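Local structure of polar amino acid ABC uptake transporter substrate binding protein (Streptococcus thermophilus LMG 18311, 3HV1) at residues A[52-57]-A[228-233]; A[99-104]-A[221-226]; A[105-110]-A[209-214]; A[182-187]-A[245-250]. The protein probably binds a polar amino acid outside the membrane and delivers it to an ABC uptake transporter. All blocks are in the same frame, centred on the assembly; numbering follows the deposited sequence.

Contact 1. Residues A[52-57]-A[228-233]; sequences NAVFKL and QGFETL
Apolar side chains supply nearly all of this helix-to-helix contact, with Val-54 and Leu-233 at its middle. The Val-54 branch that does the touching is CG2, set beside the backbone N by a chi1 of 164°. It meets Leu-233 CD1 at 3.5 Å, the two side chains crossing at about a right angle, and also lies 3.8 Å from Phe-230 CD1, approaching that ring obliquely. Leu-233 CD1 rests at the same time against Ala-53 CB, 3.8 Å away, while its other methyl, CD2, faces Leu-57 CD1 at 4.0 Å. Leu-57 closes the more exposed end, its CD1 reaching as well toward the carbon atoms of Thr-232.

Backbone packing is the second element. Gly-229 has no side chain to hold the helices apart there, and its CA comes within 5.1 Å of Val-54 CA and 3.8 Å of Leu-57 CD1. The segment axes approach to 9.2 Å at 97°, a nearly perpendicular crossing.

The polar side of Thr-232 turns to its own helix: OG1 donates to Gln-228 O at 2.9 Å, from above the carbonyl plane.

Around this crossing of helices 46-56 and 220-236, Leu-50 extends the apolar layer to Phe-230 and Leu-233, helix 238-247 adds Ile-242 against Ala-53 and Phe-239 against Leu-233, and strand 61-66 packs Val-62 against Phe-55.

Contact 2. Residues A[99-104]-A[221-226]; sequences DFTEPY and TLIKKI
Asp-99 meets helix 220-236 through its backbone: its O lies 3.7 Å from Ile-223 CD1. Its carboxylate is engaged elsewhere, OD1 forming a salt bridge with Lys-217. Phe-100 follows with the same kind of contact, its carbonyl O standing 3.6 Å from Ile-223 CG2. Each methyl of Ile-223 thus meets one of two successive carbonyl oxygens. The shape of the side chain accounts for this, since CG2 lies anti to the backbone N and a chi2 of -61° bends CD1 back instead of letting it extend.

At this point the chain pairs antiparallel with strand 209-215, where Asp-99 and Thr-101 bond through their backbones to Ala-215 and Val-213. The helix packs across that strand pairing, in the alpha/beta layering of a solute-binding-protein lobe.

Thr-101 has two chemically distinct sides. Its methyl CG2 enters between two isoleucines, 3.6 Å from Ile-226 CG2 and 3.8 Å from Ile-223 CD1; it crosses the Ile-226 side chain at about a right angle. The hydroxyl is turned, with chi1 57°, between the backbone N and the carbonyl carbon, where OG1 donates to Glu-102 O at 2.9 Å. Thr-101 OG1 approaches the Glu-102 carbonyl tilted 31° from its plane, and it also accepts a bond from Val-213 N. Next along, Glu-102 N bonds to Asn-227 OD1, a further tie to helix 220-236.

Contact 3. Residues A[105-110]-A[209-214]; sequences MVNEQV and ESFAVG
Phe-211 lies alongside Met-105, a selenomethionine in this crystal, both side chains pointing the same way from the sheet. Met-105 CG comes to 3.5 Å from Phe-211 CD2. The Met-105 chain continues extended to SE (chi2 164°), which lies at the ring edge, 5.2 Å from the centroid of the Phe-211 ring, a Met-aromatic contact. At the far end of the ring, Phe-211 CZ is 3.7 Å from Asn-107 CB, which approaches obliquely. The main chain joins in, Phe-211 N donating to Met-105 O at 2.9 Å.

Asn-107 and Glu-209 form an antiparallel hydrogen-bonded pair, with Asn-107 N to Glu-209 O and Glu-209 N to Asn-107 O each 2.9 Å; the second is almost straight at 174°. Such antiparallel strands, crossing between the two lobes, are the hinge feature of type II periplasmic binding proteins, and strands 105-114 and 209-215 fit that role.

The side chains of the same pair repeat the link: Asn-107 ND2 donates to the anti lone pair of Glu-209 OE2 at 2.9 Å, with amide and carboxylate planes only 22° apart. Glu-209 reaches it because its CG sits between the backbone N and the carbonyl carbon, with the rest of the chain extended. The amide of Asn-107 is held further by Asp-182 OD1, bonded to ND2, and by Val-184 N, bonded to OD1. Next to this pair, Val-106 and Ser-210 form a non-hydrogen-bonded pair on the opposite face of the strands, Val-106 CG2 lying 3.8 Å from Ser-210 OG.

Contact 4. Residues A[182-187]-A[245-250]; sequences DRVYAN and KWFGED
Arg-183 and Glu-249 join the start of helix 183-192 to the chain leaving helix 238-247. In the two-lobed fold of type II periplasmic binding proteins this is probably a contact between the lobes: helix 183-192 packs on strand 105-114 beyond the interlobe crossing, and helix 238-247 packs on helices 46-56 and 220-236. The salt bridge runs from Arg-183 NH2 to Glu-249 OE2, 2.8 Å long and 161° at the hydrogen. The oxygen lies almost in the guanidinium plane, whereas the nitrogen stands above the carboxylate, whose plane is turned 70° from the guanidinium. A water bridges the same two groups, accepting from Arg-183 NE at 3.1 Å and donating weakly to Glu-249 OE1 at 2.9 Å, so OE2 is gripped directly and OE1 only through this weak link.

Phe-247 supplies the rest of the first shell. Its CB packs at 3.7 Å against Asn-187 CB, Val-184 O meets the ring edge 3.7 Å from CE1, and Val-184 CG1 lies 4.3 Å from Phe-247 CE1.

In the next shell, Arg-183 reaches across with its chain extended from CG to NE, and its NH1 bonds to Val-106 O of the interlobe strand, which fixes the guanidinium from a second side. Glu-249 follows the turn at Gly-248, where a phi of 73° ends the helix; its backbone O takes a bond from Ser-243 OG. The ring of Phe-46 meets that of Phe-247, and Trp-246 NE1 is tied to Asp-49 OD2. Over one face of the Phe-247 ring, Trp-246 CB sits 4.0 Å above the centre.

In the fold
Contacts 1 and 2 share helix 220-236 and lie with centres 11 Å apart; they meet where Phe-230 CZ packs 3.8 Å from Tyr-104 CD2. Contact 2 passes directly into contact 3, centred 15 Å away: Tyr-104 N lies 2.9 Å from Phe-211 O, a probable hydrogen bond. The centre of contact 3, about 5 Å from that of the chain, lies 12 Å from that of contact 4, which it reaches through Glu-108 O and Arg-183 N, 2.8 Å apart. Contacts 1 and 4 do not touch. The series thus runs from helical packing in one lobe through the interlobe strands to the salt bridge of contact 4; in relatives the amino acid binds in the cleft between lobes.

Contact 1. Residues A[52-57]-A[228-233]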
# COMPACT_ATOMS: atom_id res chain seq x y z
N ASN A 52 -22.75 -2.58 -0.55
CA ASN A 52 -24.05 -1.96 -0.77
C ASN A 52 -23.94 -0.47 -0.51
O ASN A 52 -24.49 0.35 -1.26
CB ASN A 52 -25.11 -2.55 0.16
CG ASN A 52 -25.62 -3.91 -0.32
OD1 ASN A 52 -25.38 -4.32 -1.46
ND2 ASN A 52 -26.34 -4.60 0.56
N ALA A 53 -23.22 -0.11 0.55
CA ALA A 53 -23.06 1.29 0.93
C ALA A 53 -22.28 2.08 -0.12
O ALA A 53 -22.63 3.21 -0.43
CB ALA A 53 -22.37 1.39 2.28
N VAL A 54 -21.23 1.47 -0.64
CA VAL A 54 -20.41 2.11 -1.67
C VAL A 54 -21.24 2.36 -2.92
O VAL A 54 -21.23 3.46 -3.48
CB VAL A 54 -19.18 1.24 -2.04
CG1 VAL A 54 -18.57 1.72 -3.36
CG2 VAL A 54 -18.13 1.31 -0.93
N PHE A 55 -21.98 1.36 -3.37
CA PHE A 55 -22.75 1.56 -4.59
C PHE A 55 -23.99 2.40 -4.43
O PHE A 55 -24.48 2.99 -5.39
CB PHE A 55 -23.00 0.22 -5.25
CG PHE A 55 -21.76 -0.36 -5.85
CD1 PHE A 55 -21.16 0.25 -6.95
CD2 PHE A 55 -21.11 -1.44 -5.25
CE1 PHE A 55 -19.93 -0.20 -7.44
CE2 PHE A 55 -19.88 -1.89 -5.74
CZ PHE A 55 -19.29 -1.27 -6.83
N LYS A 56 -24.48 2.51 -3.20
CA LYS A 56 -25.65 3.35 -2.95
C LYS A 56 -25.25 4.80 -3.23
O LYS A 56 -26.08 5.62 -3.62
CB LYS A 56 -26.10 3.20 -1.50
CG LYS A 56 -27.39 3.95 -1.16
CD LYS A 56 -27.73 3.75 0.32
CE LYS A 56 -29.08 4.37 0.67
NZ LYS A 56 -29.44 4.12 2.10
N LEU A 57 -23.97 5.10 -3.03
CA LEU A 57 -23.45 6.45 -3.28
C LEU A 57 -23.63 6.85 -4.73
O LEU A 57 -23.79 8.03 -5.05
CB LEU A 57 -21.97 6.52 -2.98
CG LEU A 57 -21.54 6.29 -1.54
CD1 LEU A 57 -20.01 6.21 -1.47
CD2 LEU A 57 -22.08 7.40 -0.68
N GLN A 228 -12.71 5.60 -3.99
CA GLN A 228 -13.28 6.89 -3.59
C GLN A 228 -14.48 6.64 -2.68
O GLN A 228 -14.73 7.39 -1.74
CB GLN A 228 -13.74 7.67 -4.82
CG GLN A 228 -12.60 8.15 -5.72
CD GLN A 228 -13.10 8.82 -6.99
OE1 GLN A 228 -14.03 9.64 -6.96
NE2 GLN A 228 -12.49 8.47 -8.12
N GLY A 229 -15.24 5.59 -2.97
CA GLY A 229 -16.40 5.26 -2.16
C GLY A 229 -15.99 4.98 -0.73
O GLY A 229 -16.62 5.48 0.21
N PHE A 230 -14.94 4.18 -0.54
CA PHE A 230 -14.46 3.87 0.81
C PHE A 230 -14.15 5.17 1.54
O PHE A 230 -14.54 5.36 2.68
CB PHE A 230 -13.17 3.05 0.78
CG PHE A 230 -13.32 1.66 0.23
CD1 PHE A 230 -14.53 0.97 0.35
CD2 PHE A 230 -12.24 1.02 -0.36
CE1 PHE A 230 -14.65 -0.34 -0.11
CE2 PHE A 230 -12.36 -0.30 -0.82
CZ PHE A 230 -13.57 -0.97 -0.70
N GLU A 231 -13.42 6.06 0.87
CA GLU A 231 -13.04 7.32 1.48
C GLU A 231 -14.24 8.15 1.85
O GLU A 231 -14.29 8.75 2.92
CB GLU A 231 -12.13 8.11 0.54
CG GLU A 231 -10.82 7.42 0.22
CD GLU A 231 -9.88 8.31 -0.57
OE1 GLU A 231 -9.53 9.40 -0.06
OE2 GLU A 231 -9.49 7.93 -1.69
N THR A 232 -15.22 8.20 0.96
CA THR A 232 -16.43 8.95 1.20
C THR A 232 -17.19 8.43 2.41
O THR A 232 -17.66 9.21 3.25
CB THR A 232 -17.35 8.93 -0.05
OG1 THR A 232 -16.65 9.51 -1.16
CG2 THR A 232 -18.60 9.73 0.20
N LEU A 233 -17.30 7.10 2.53
CA LEU A 233 -18.01 6.49 3.65
C LEU A 233 -17.28 6.71 4.96
O LEU A 233 -17.91 6.83 6.01
CB LEU A 233 -18.19 4.98 3.41
CG LEU A 233 -19.02 4.63 2.17
CD1 LEU A 233 -19.04 3.10 1.99
CD2 LEU A 233 -20.43 5.15 2.35

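Contact 2. Residues A[99-104]-A[221-226]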
# COMPACT_ATOMS: atom_id res chain seq x y z
N ASP A 99 -7.57 -6.67 -11.41
CA ASP A 99 -7.01 -5.46 -10.83
C ASP A 99 -7.71 -5.26 -9.49
O ASP A 99 -8.90 -5.55 -9.36
CB ASP A 99 -7.25 -4.26 -11.74
CG ASP A 99 -6.15 -4.08 -12.77
OD1 ASP A 99 -5.20 -4.89 -12.77
OD2 ASP A 99 -6.24 -3.13 -13.58
N PHE A 100 -6.98 -4.77 -8.50
CA PHE A 100 -7.51 -4.60 -7.15
C PHE A 100 -7.71 -3.18 -6.66
O PHE A 100 -6.99 -2.26 -7.05
CB PHE A 100 -6.59 -5.29 -6.15
CG PHE A 100 -6.65 -6.79 -6.20
CD1 PHE A 100 -7.53 -7.48 -5.37
CD2 PHE A 100 -5.84 -7.50 -7.08
CE1 PHE A 100 -7.59 -8.86 -5.41
CE2 PHE A 100 -5.90 -8.89 -7.13
CZ PHE A 100 -6.77 -9.57 -6.29
N THR A 101 -8.70 -3.01 -5.79
CA THR A 101 -8.93 -1.71 -5.18
C THR A 101 -7.88 -1.70 -4.08
O THR A 101 -7.16 -2.68 -3.88
CB THR A 101 -10.28 -1.61 -4.44
OG1 THR A 101 -10.33 -2.64 -3.44
CG2 THR A 101 -11.44 -1.75 -5.41
N GLU A 102 -7.81 -0.58 -3.37
CA GLU A 102 -6.91 -0.46 -2.23
C GLU A 102 -7.52 -1.38 -1.17
O GLU A 102 -8.69 -1.72 -1.25
CB GLU A 102 -6.92 0.99 -1.72
CG GLU A 102 -6.34 1.98 -2.70
CD GLU A 102 -4.95 1.59 -3.14
OE1 GLU A 102 -4.13 1.24 -2.26
OE2 GLU A 102 -4.67 1.63 -4.36
N PRO A 103 -6.72 -1.81 -0.17
CA PRO A 103 -7.28 -2.69 0.86
C PRO A 103 -8.20 -1.93 1.81
O PRO A 103 -7.90 -0.79 2.16
CB PRO A 103 -6.03 -3.22 1.56
CG PRO A 103 -5.06 -2.07 1.43
CD PRO A 103 -5.26 -1.65 -0.01
N TYR A 104 -9.31 -2.53 2.22
CA TYR A 104 -10.22 -1.84 3.13
C TYR A 104 -10.12 -2.33 4.59
O TYR A 104 -10.64 -1.70 5.51
CB TYR A 104 -11.68 -1.93 2.62
CG TYR A 104 -12.18 -3.33 2.34
CD1 TYR A 104 -12.80 -4.08 3.34
CD2 TYR A 104 -12.00 -3.93 1.09
CE1 TYR A 104 -13.23 -5.40 3.11
CE2 TYR A 104 -12.42 -5.25 0.85
CZ TYR A 104 -13.03 -5.97 1.86
OH TYR A 104 -13.43 -7.26 1.64
N THR A 221 -11.99 2.43 -14.13
CA THR A 221 -12.83 3.44 -13.51
C THR A 221 -13.60 2.90 -12.32
O THR A 221 -13.75 3.58 -11.30
CB THR A 221 -13.84 4.03 -14.51
OG1 THR A 221 -13.14 4.45 -15.69
CG2 THR A 221 -14.55 5.23 -13.90
N LEU A 222 -14.10 1.68 -12.46
CA LEU A 222 -14.85 1.04 -11.39
C LEU A 222 -13.98 0.93 -10.14
O LEU A 222 -14.43 1.20 -9.03
CB LEU A 222 -15.30 -0.35 -11.83
CG LEU A 222 -15.91 -1.25 -10.77
CD1 LEU A 222 -17.21 -0.66 -10.22
CD2 LEU A 222 -16.15 -2.61 -11.39
N ILE A 223 -12.73 0.52 -10.33
CA ILE A 223 -11.80 0.39 -9.20
C ILE A 223 -11.62 1.74 -8.49
O ILE A 223 -11.66 1.81 -7.26
CB ILE A 223 -10.41 -0.12 -9.68
CG1 ILE A 223 -10.52 -1.57 -10.17
CG2 ILE A 223 -9.37 0.02 -8.57
CD1 ILE A 223 -10.99 -2.56 -9.10
N LYS A 224 -11.44 2.81 -9.26
CA LYS A 224 -11.26 4.14 -8.69
C LYS A 224 -12.50 4.60 -7.93
O LYS A 224 -12.39 5.23 -6.87
CB LYS A 224 -10.95 5.16 -9.79
CG LYS A 224 -9.61 4.96 -10.46
CD LYS A 224 -9.33 6.04 -11.49
CE LYS A 224 -7.96 5.85 -12.13
NZ LYS A 224 -7.62 6.93 -13.11
N LYS A 225 -13.67 4.30 -8.48
CA LYS A 225 -14.93 4.68 -7.88
C LYS A 225 -15.15 3.94 -6.57
O LYS A 225 -15.78 4.46 -5.65
CB LYS A 225 -16.09 4.39 -8.84
CG LYS A 225 -16.05 5.23 -10.12
CD LYS A 225 -16.22 6.71 -9.82
CE LYS A 225 -16.10 7.54 -11.09
NZ LYS A 225 -16.30 8.99 -10.84
N ILE A 226 -14.61 2.73 -6.46
CA ILE A 226 -14.76 2.00 -5.22
C ILE A 226 -13.82 2.63 -4.19
O ILE A 226 -14.24 2.93 -3.07
CB ILE A 226 -14.46 0.51 -5.40
CG1 ILE A 226 -15.54 -0.12 -6.29
CG2 ILE A 226 -14.42 -0.18 -4.04
CD1 ILE A 226 -15.23 -1.54 -6.75

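Contact 3. Residues A[105-110]-A[209-214]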
# COMPACT_ATOMS: atom_id res chain seq x y z
N MSE A 105 -9.45 -3.46 4.79
CA MSE A 105 -9.27 -3.97 6.15
C MSE A 105 -8.21 -5.07 6.21
O MSE A 105 -7.95 -5.76 5.22
CB MSE A 105 -10.60 -4.47 6.74
CG MSE A 105 -10.84 -5.99 6.71
SE MSE A 105 -12.24 -6.63 7.87
CE MSE A 105 -11.22 -6.89 9.49
N VAL A 106 -7.59 -5.21 7.37
CA VAL A 106 -6.57 -6.22 7.55
C VAL A 106 -7.03 -7.33 8.46
O VAL A 106 -7.59 -7.09 9.52
CB VAL A 106 -5.27 -5.63 8.14
CG1 VAL A 106 -4.27 -6.75 8.42
CG2 VAL A 106 -4.67 -4.64 7.17
N ASN A 107 -6.82 -8.56 8.01
CA ASN A 107 -7.16 -9.70 8.82
C ASN A 107 -5.85 -10.34 9.22
O ASN A 107 -4.92 -10.43 8.42
CB ASN A 107 -8.02 -10.69 8.06
CG ASN A 107 -8.35 -11.90 8.89
OD1 ASN A 107 -8.67 -11.78 10.08
ND2 ASN A 107 -8.27 -13.08 8.29
N GLU A 108 -5.77 -10.76 10.47
CA GLU A 108 -4.56 -11.39 10.97
C GLU A 108 -4.92 -12.16 12.23
O GLU A 108 -6.01 -12.00 12.77
CB GLU A 108 -3.52 -10.31 11.32
CG GLU A 108 -3.91 -9.46 12.53
CD GLU A 108 -2.92 -8.36 12.82
OE1 GLU A 108 -1.70 -8.64 12.82
OE2 GLU A 108 -3.36 -7.22 13.06
N GLN A 109 -4.01 -13.02 12.67
CA GLN A 109 -4.25 -13.79 13.88
C GLN A 109 -4.19 -12.83 15.06
O GLN A 109 -3.31 -11.97 15.12
CB GLN A 109 -3.17 -14.86 14.06
CG GLN A 109 -3.17 -15.90 12.97
CD GLN A 109 -4.53 -16.54 12.81
OE1 GLN A 109 -5.11 -17.04 13.78
NE2 GLN A 109 -5.05 -16.53 11.60
N VAL A 110 -5.15 -12.96 15.97
CA VAL A 110 -5.16 -12.14 17.17
C VAL A 110 -5.16 -13.06 18.37
O VAL A 110 -5.67 -14.18 18.30
CB VAL A 110 -6.42 -11.24 17.26
CG1 VAL A 110 -6.38 -10.19 16.15
CG2 VAL A 110 -7.68 -12.09 17.17
N GLU A 209 -3.12 -10.56 6.20
CA GLU A 209 -3.56 -10.42 4.82
C GLU A 209 -4.44 -9.18 4.75
O GLU A 209 -5.04 -8.78 5.75
CB GLU A 209 -4.36 -11.66 4.40
CG GLU A 209 -5.69 -11.81 5.10
CD GLU A 209 -6.31 -13.18 4.89
OE1 GLU A 209 -6.20 -13.73 3.77
OE2 GLU A 209 -6.92 -13.71 5.84
N SER A 210 -4.49 -8.55 3.58
CA SER A 210 -5.31 -7.36 3.41
C SER A 210 -6.44 -7.64 2.43
O SER A 210 -6.20 -8.09 1.30
CB SER A 210 -4.46 -6.19 2.90
OG SER A 210 -3.43 -5.87 3.81
N PHE A 211 -7.68 -7.41 2.87
CA PHE A 211 -8.84 -7.63 2.02
C PHE A 211 -8.99 -6.47 1.05
O PHE A 211 -8.88 -5.31 1.43
CB PHE A 211 -10.12 -7.75 2.85
CG PHE A 211 -10.17 -8.96 3.74
CD1 PHE A 211 -9.51 -10.14 3.40
CD2 PHE A 211 -10.94 -8.95 4.91
CE1 PHE A 211 -9.62 -11.28 4.18
CE2 PHE A 211 -11.05 -10.10 5.70
CZ PHE A 211 -10.39 -11.26 5.33
N ALA A 212 -9.25 -6.80 -0.21
CA ALA A 212 -9.44 -5.80 -1.25
C ALA A 212 -10.43 -6.39 -2.24
O ALA A 212 -10.70 -7.59 -2.22
CB ALA A 212 -8.10 -5.46 -1.93
N VAL A 213 -10.97 -5.55 -3.11
CA VAL A 213 -11.95 -5.99 -4.11
C VAL A 213 -11.30 -6.19 -5.47
O VAL A 213 -10.51 -5.37 -5.91
CB VAL A 213 -13.07 -4.93 -4.26
CG1 VAL A 213 -14.19 -5.46 -5.14
CG2 VAL A 213 -13.60 -4.55 -2.88
N GLY A 214 -11.65 -7.29 -6.14
CA GLY A 214 -11.09 -7.57 -7.45
C GLY A 214 -12.09 -7.32 -8.57
O GLY A 214 -13.28 -7.60 -8.42

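Contact 4. Residues A[182-187]-A[245-250]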
# COMPACT_ATOMS: atom_id res chain seq x y z
N ASP A 182 -8.43 -15.90 13.93
CA ASP A 182 -8.48 -14.79 12.98
C ASP A 182 -9.23 -13.60 13.57
O ASP A 182 -10.26 -13.77 14.21
CB ASP A 182 -9.20 -15.18 11.69
CG ASP A 182 -8.44 -16.19 10.84
OD1 ASP A 182 -8.27 -15.93 9.64
OD2 ASP A 182 -8.02 -17.24 11.37
N ARG A 183 -8.71 -12.41 13.32
CA ARG A 183 -9.34 -11.18 13.78
C ARG A 183 -10.81 -11.17 13.35
O ARG A 183 -11.69 -10.92 14.16
CB ARG A 183 -8.63 -9.98 13.18
CG ARG A 183 -9.18 -8.64 13.62
CD ARG A 183 -8.67 -7.53 12.72
NE ARG A 183 -9.02 -6.22 13.25
CZ ARG A 183 -8.75 -5.07 12.63
NH1 ARG A 183 -8.13 -5.08 11.46
NH2 ARG A 183 -9.08 -3.92 13.20
N VAL A 184 -11.08 -11.46 12.07
CA VAL A 184 -12.48 -11.45 11.61
C VAL A 184 -13.43 -12.32 12.44
O VAL A 184 -14.59 -11.97 12.60
CB VAL A 184 -12.65 -11.88 10.11
CG1 VAL A 184 -12.18 -10.77 9.19
CG2 VAL A 184 -11.91 -13.19 9.84
N TYR A 185 -12.94 -13.44 12.96
CA TYR A 185 -13.79 -14.30 13.78
C TYR A 185 -13.86 -13.82 15.22
O TYR A 185 -14.93 -13.80 15.83
CB TYR A 185 -13.26 -15.75 13.77
CG TYR A 185 -13.20 -16.37 12.39
CD1 TYR A 185 -14.29 -16.29 11.53
CD2 TYR A 185 -12.05 -17.02 11.95
CE1 TYR A 185 -14.24 -16.85 10.25
CE2 TYR A 185 -11.98 -17.58 10.68
CZ TYR A 185 -13.08 -17.48 9.83
OH TYR A 185 -13.02 -18.00 8.55
N ALA A 186 -12.71 -13.45 15.77
CA ALA A 186 -12.66 -12.96 17.15
C ALA A 186 -13.62 -11.79 17.34
O ALA A 186 -14.52 -11.84 18.18
CB ALA A 186 -11.23 -12.52 17.50
N ASN A 187 -13.44 -10.74 16.55
CA ASN A 187 -14.29 -9.56 16.68
C ASN A 187 -15.75 -9.81 16.35
O ASN A 187 -16.64 -9.29 17.01
CB ASN A 187 -13.74 -8.42 15.83
CG ASN A 187 -12.57 -7.73 16.49
OD1 ASN A 187 -12.73 -6.69 17.16
ND2 ASN A 187 -11.39 -8.30 16.35
N LYS A 245 -20.79 -2.39 13.58
CA LYS A 245 -21.87 -3.38 13.58
C LYS A 245 -21.34 -4.81 13.53
O LYS A 245 -21.80 -5.70 14.26
CB LYS A 245 -22.80 -3.15 12.39
CG LYS A 245 -23.78 -4.29 12.15
CD LYS A 245 -24.58 -4.09 10.87
CE LYS A 245 -25.44 -5.31 10.55
NZ LYS A 245 -26.18 -5.12 9.25
N TRP A 246 -20.37 -5.03 12.65
CA TRP A 246 -19.82 -6.36 12.47
C TRP A 246 -18.68 -6.77 13.39
O TRP A 246 -18.62 -7.92 13.83
CB TRP A 246 -19.39 -6.54 11.01
CG TRP A 246 -20.57 -6.60 10.10
CD1 TRP A 246 -21.15 -5.57 9.42
CD2 TRP A 246 -21.39 -7.75 9.89
NE1 TRP A 246 -22.30 -6.00 8.79
CE2 TRP A 246 -22.47 -7.34 9.07
CE3 TRP A 246 -21.33 -9.08 10.31
CZ2 TRP A 246 -23.48 -8.22 8.67
CZ3 TRP A 246 -22.33 -9.96 9.92
CH2 TRP A 246 -23.39 -9.52 9.10
N PHE A 247 -17.78 -5.83 13.68
CA PHE A 247 -16.60 -6.12 14.49
C PHE A 247 -16.45 -5.41 15.83
O PHE A 247 -15.54 -5.72 16.59
CB PHE A 247 -15.35 -5.87 13.64
CG PHE A 247 -15.36 -6.60 12.32
CD1 PHE A 247 -15.40 -7.99 12.28
CD2 PHE A 247 -15.36 -5.90 11.12
CE1 PHE A 247 -15.44 -8.68 11.07
CE2 PHE A 247 -15.40 -6.57 9.89
CZ PHE A 247 -15.44 -7.97 9.87
N GLY A 248 -17.32 -4.44 16.13
CA GLY A 248 -17.20 -3.75 17.40
C GLY A 248 -16.02 -2.79 17.49
O GLY A 248 -15.67 -2.31 18.56
N GLU A 249 -15.39 -2.53 16.34
CA GLU A 249 -14.28 -1.61 16.27
C GLU A 249 -14.12 -1.12 14.83
O GLU A 249 -14.77 -1.63 13.92
CB GLU A 249 -12.98 -2.26 16.78
CG GLU A 249 -12.32 -3.26 15.87
CD GLU A 249 -11.00 -3.76 16.44
OE1 GLU A 249 -11.02 -4.44 17.49
OE2 GLU A 249 -9.93 -3.47 15.85
N ASP A 250 -13.28 -0.11 14.65
CA ASP A 250 -13.01 0.49 13.34
C ASP A 250 -11.86 -0.26 12.65
O ASP A 250 -10.70 -0.15 13.07
CB ASP A 250 -12.66 1.96 13.54
CG ASP A 250 -12.34 2.68 12.25
OD1 ASP A 250 -12.44 2.05 11.17
OD2 ASP A 250 -11.97 3.88 12.31
O HOH W 1 -9.29 -6.49 16.29